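Local structure of (R)-specific enoyl-CoA hydratase (Pseudomonas aeruginosa, 5CPG) at residues 80-85 / 133-138. The protein probably catalyses the (R)-specific hydration of trans-2-enoyl-CoA to (3R)-3-hydroxyacyl-CoA. Sequence-based numbering, arbitrary orientation.
Sequences TIYLGQ and AEIMAP
The ring of Tyr-82 meets strand 127-136 mainly by its edge: the methyl CB of Ala-133 lies near the ring plane, 4.0 Å from CE1, and the carbonyl oxygen of Glu-134 also sits at that rim. Ile-135 sends CG2 obliquely against CD1, while Phe-89 of the second subunit brings its own ring against Tyr-82, the planes about 30° apart. In the ring plane, Tyr-82 OH donates a 2.6 Å hydrogen bond to Gln-85 OE1. The bend at chi2 (75°) turns the glutamine chain back so that OE1 lies 3.4 Å from the CB of Ala-133; NE2 is held by Thr-118.

Opposite Glu-134 the antiparallel pairing is interrupted by a classic beta bulge. Ile-81 and Met-136 form a regular hydrogen-bonded pair, but Leu-83 and Gly-84 both face Glu-134. Glu-134 O accepts Leu-83 N at 2.9 Å and Gly-84 N at 3.0 Å, the two donors approaching from the same face of its carbonyl plane, and Glu-134 N closes the pair on Gly-84 O. As the inserted residue of the bulge, Leu-83 points its side chain toward the partner strand, where CD1 comes 3.8 Å from Glu-134 OE2, a carboxylate oxygen whose salt bridge is to Arg-113. Near the start of strand 81-89, Thr-80 CG2 packs 3.7 Å from Ile-135 CB.

Helix 62-73 packs against the face bearing Tyr-82, Gln-85 and Ala-133, as a hotdog helix does, and beyond Gly-84 and Gln-85 the sheet continues into the second subunit. One carbonyl thus serves two amides, so both N-H groups of the bulge keep an acceptor where the register shifts beside the dimer interface.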
ATOM      1  N   THR A  80     -12.275  -6.503 -10.937  1.00 11.06           N
ATOM      2  CA  THR A  80     -12.671  -5.693  -9.791  1.00 11.83           C
ATOM      3  C   THR A  80     -12.139  -4.266  -9.852  1.00 15.61           C
ATOM      4  O   THR A  80     -11.000  -4.050 -10.263  1.00 14.99           O
ATOM      5  CB  THR A  80     -12.164  -6.348  -8.517  1.00  9.24           C
ATOM      6  OG1 THR A  80     -12.663  -7.686  -8.467  1.00 11.73           O
ATOM      7  CG2 THR A  80     -12.600  -5.599  -7.269  1.00  9.07           C
ATOM      8  N   ILE A  81     -12.973  -3.309  -9.453  1.00  7.64           N
ATOM      9  CA  ILE A  81     -12.587  -1.913  -9.345  1.00  9.14           C
ATOM     10  C   ILE A  81     -12.474  -1.547  -7.865  1.00  7.91           C
ATOM     11  O   ILE A  81     -13.359  -1.839  -7.072  1.00  8.16           O
ATOM     12  CB  ILE A  81     -13.578  -0.987 -10.041  1.00 11.86           C
ATOM     13  CG1 ILE A  81     -13.591  -1.334 -11.535  1.00 15.48           C
ATOM     14  CG2 ILE A  81     -13.174   0.461  -9.864  1.00 15.67           C
ATOM     15  CD1 ILE A  81     -14.501  -0.433 -12.337  1.00 30.07           C
ATOM     16  N   TYR A  82     -11.337  -0.969  -7.486  1.00  7.69           N
ATOM     17  CA  TYR A  82     -11.074  -0.580  -6.097  1.00  7.24           C
ATOM     18  C   TYR A  82     -11.616   0.769  -5.844  1.00  8.65           C
ATOM     19  O   TYR A  82     -11.225   1.728  -6.513  1.00 13.15           O
ATOM     20  CB  TYR A  82      -9.554  -0.685  -5.877  1.00  9.90           C
ATOM     21  CG  TYR A  82      -9.017  -1.063  -4.497  1.00  8.69           C
ATOM     22  CD1 TYR A  82      -9.827  -1.434  -3.447  1.00  8.92           C
ATOM     23  CD2 TYR A  82      -7.649  -1.148  -4.312  1.00  7.53           C
ATOM     24  CE1 TYR A  82      -9.268  -1.804  -2.187  1.00  8.38           C
ATOM     25  CE2 TYR A  82      -7.085  -1.521  -3.072  1.00  8.05           C
ATOM     26  CZ  TYR A  82      -7.881  -1.853  -2.041  1.00  9.14           C
ATOM     27  OH  TYR A  82      -7.247  -2.210  -0.876  1.00  9.96           O
ATOM     28  N   LEU A  83     -12.567   0.870  -4.912  1.00  6.28           N
ATOM     29  CA  LEU A  83     -13.149   2.173  -4.620  1.00  6.41           C
ATOM     30  C   LEU A  83     -12.587   2.769  -3.345  1.00  8.95           C
ATOM     31  O   LEU A  83     -12.428   3.973  -3.270  1.00  8.53           O
ATOM     32  CB  LEU A  83     -14.655   2.090  -4.508  1.00  8.41           C
ATOM     33  CG  LEU A  83     -15.310   1.578  -5.782  1.00 10.47           C
ATOM     34  CD1 LEU A  83     -16.776   1.429  -5.504  1.00 11.31           C
ATOM     35  CD2 LEU A  83     -15.110   2.601  -6.889  1.00 14.22           C
ATOM     36  N   GLY A  84     -12.344   1.950  -2.313  1.00  6.53           N
ATOM     37  CA  GLY A  84     -11.835   2.492  -1.064  1.00  7.74           C
ATOM     38  C   GLY A  84     -11.266   1.398  -0.175  1.00  7.80           C
ATOM     39  O   GLY A  84     -11.617   0.200  -0.336  1.00  7.62           O
ATOM     40  N   GLN A  85     -10.437   1.811   0.781  1.00  5.00           N
ATOM     41  CA  GLN A  85      -9.875   0.855   1.724  1.00  4.95           C
ATOM     42  C   GLN A  85      -9.623   1.536   3.035  1.00  6.54           C
ATOM     43  O   GLN A  85      -9.008   2.627   3.092  1.00  7.17           O
ATOM     44  CB  GLN A  85      -8.562   0.277   1.154  1.00 10.61           C
ATOM     45  CG  GLN A  85      -7.780  -0.601   2.113  1.00  7.08           C
ATOM     46  CD  GLN A  85      -8.437  -1.974   2.271  1.00  5.99           C
ATOM     47  OE1 GLN A  85      -8.642  -2.670   1.292  1.00  6.03           O
ATOM     48  NE2 GLN A  85      -8.750  -2.360   3.514  1.00  6.57           N
ATOM     49  N   ALA A 133     -12.707  -3.038   2.691  1.00  8.38           N
ATOM     50  CA  ALA A 133     -12.586  -2.481   1.351  1.00  9.67           C
ATOM     51  C   ALA A 133     -13.964  -2.212   0.756  1.00 12.25           C
ATOM     52  O   ALA A 133     -14.918  -2.942   1.046  1.00  9.47           O
ATOM     53  CB  ALA A 133     -11.834  -3.452   0.452  1.00  8.66           C
ATOM     54  N   GLU A 134     -14.069  -1.203  -0.102  1.00  7.33           N
ATOM     55  CA  GLU A 134     -15.263  -1.029  -0.912  1.00  6.77           C
ATOM     56  C   GLU A 134     -14.786  -1.236  -2.346  1.00  7.74           C
ATOM     57  O   GLU A 134     -13.781  -0.646  -2.770  1.00  8.83           O
ATOM     58  CB  GLU A 134     -15.907   0.361  -0.726  1.00  6.68           C
ATOM     59  CG  GLU A 134     -17.219   0.542  -1.566  1.00 11.47           C
ATOM     60  CD  GLU A 134     -17.755   2.007  -1.578  1.00 12.86           C
ATOM     61  OE1 GLU A 134     -17.265   2.872  -0.798  1.00 22.58           O
ATOM     62  OE2 GLU A 134     -18.670   2.306  -2.376  1.00 17.35           O
ATOM     63  N   ILE A 135     -15.456  -2.126  -3.056  1.00  6.72           N
ATOM     64  CA  ILE A 135     -15.102  -2.428  -4.441  1.00  7.04           C
ATOM     65  C   ILE A 135     -16.342  -2.464  -5.322  1.00 11.59           C
ATOM     66  O   ILE A 135     -17.461  -2.587  -4.840  1.00  9.79           O
ATOM     67  CB  ILE A 135     -14.366  -3.796  -4.535  1.00  7.66           C
ATOM     68  CG1 ILE A 135     -15.301  -4.892  -4.009  1.00  9.47           C
ATOM     69  CG2 ILE A 135     -13.020  -3.712  -3.740  1.00  6.22           C
ATOM     70  CD1 ILE A 135     -14.740  -6.328  -4.083  1.00 11.69           C
ATOM     71  N   MET A 136     -16.121  -2.380  -6.633  1.00  8.28           N
ATOM     72  CA  MET A 136     -17.136  -2.777  -7.605  1.00  8.78           C
ATOM     73  C   MET A 136     -16.727  -4.123  -8.159  1.00 12.50           C
ATOM     74  O   MET A 136     -15.667  -4.270  -8.779  1.00 10.61           O
ATOM     75  CB  MET A 136     -17.270  -1.724  -8.718  1.00  7.84           C
ATOM     76  CG  MET A 136     -18.370  -2.078  -9.719  1.00 19.50           C
ATOM     77  SD  MET A 136     -18.630  -0.710 -10.853  1.00 28.22           S
ATOM     78  CE  MET A 136     -18.700   0.609  -9.671  1.00 20.67           C
ATOM     79  N   ALA A 137     -17.554  -5.136  -7.910  1.00  6.81           N
ATOM     80  CA  ALA A 137     -17.179  -6.473  -8.331  1.00  6.86           C
ATOM     81  C   ALA A 137     -17.438  -6.607  -9.820  1.00 12.67           C
ATOM     82  O   ALA A 137     -18.207  -5.823 -10.388  1.00 18.14           O
ATOM     83  CB  ALA A 137     -17.994  -7.536  -7.527  1.00 11.50           C
ATOM     84  N   PRO A 138     -16.809  -7.599 -10.458  1.00 11.24           N
ATOM     85  CA  PRO A 138     -16.937  -7.777 -11.906  1.00 14.73           C
ATOM     86  C   PRO A 138     -18.364  -8.168 -12.259  1.00 19.15           C
ATOM     87  O   PRO A 138     -18.963  -8.924 -11.505  1.00 22.09           O
ATOM     88  CB  PRO A 138     -15.972  -8.930 -12.220  1.00 15.15           C
ATOM     89  CG  PRO A 138     -15.071  -9.029 -11.048  1.00 19.12           C
ATOM     90  CD  PRO A 138     -15.870  -8.567  -9.863  1.00 15.91           C
TER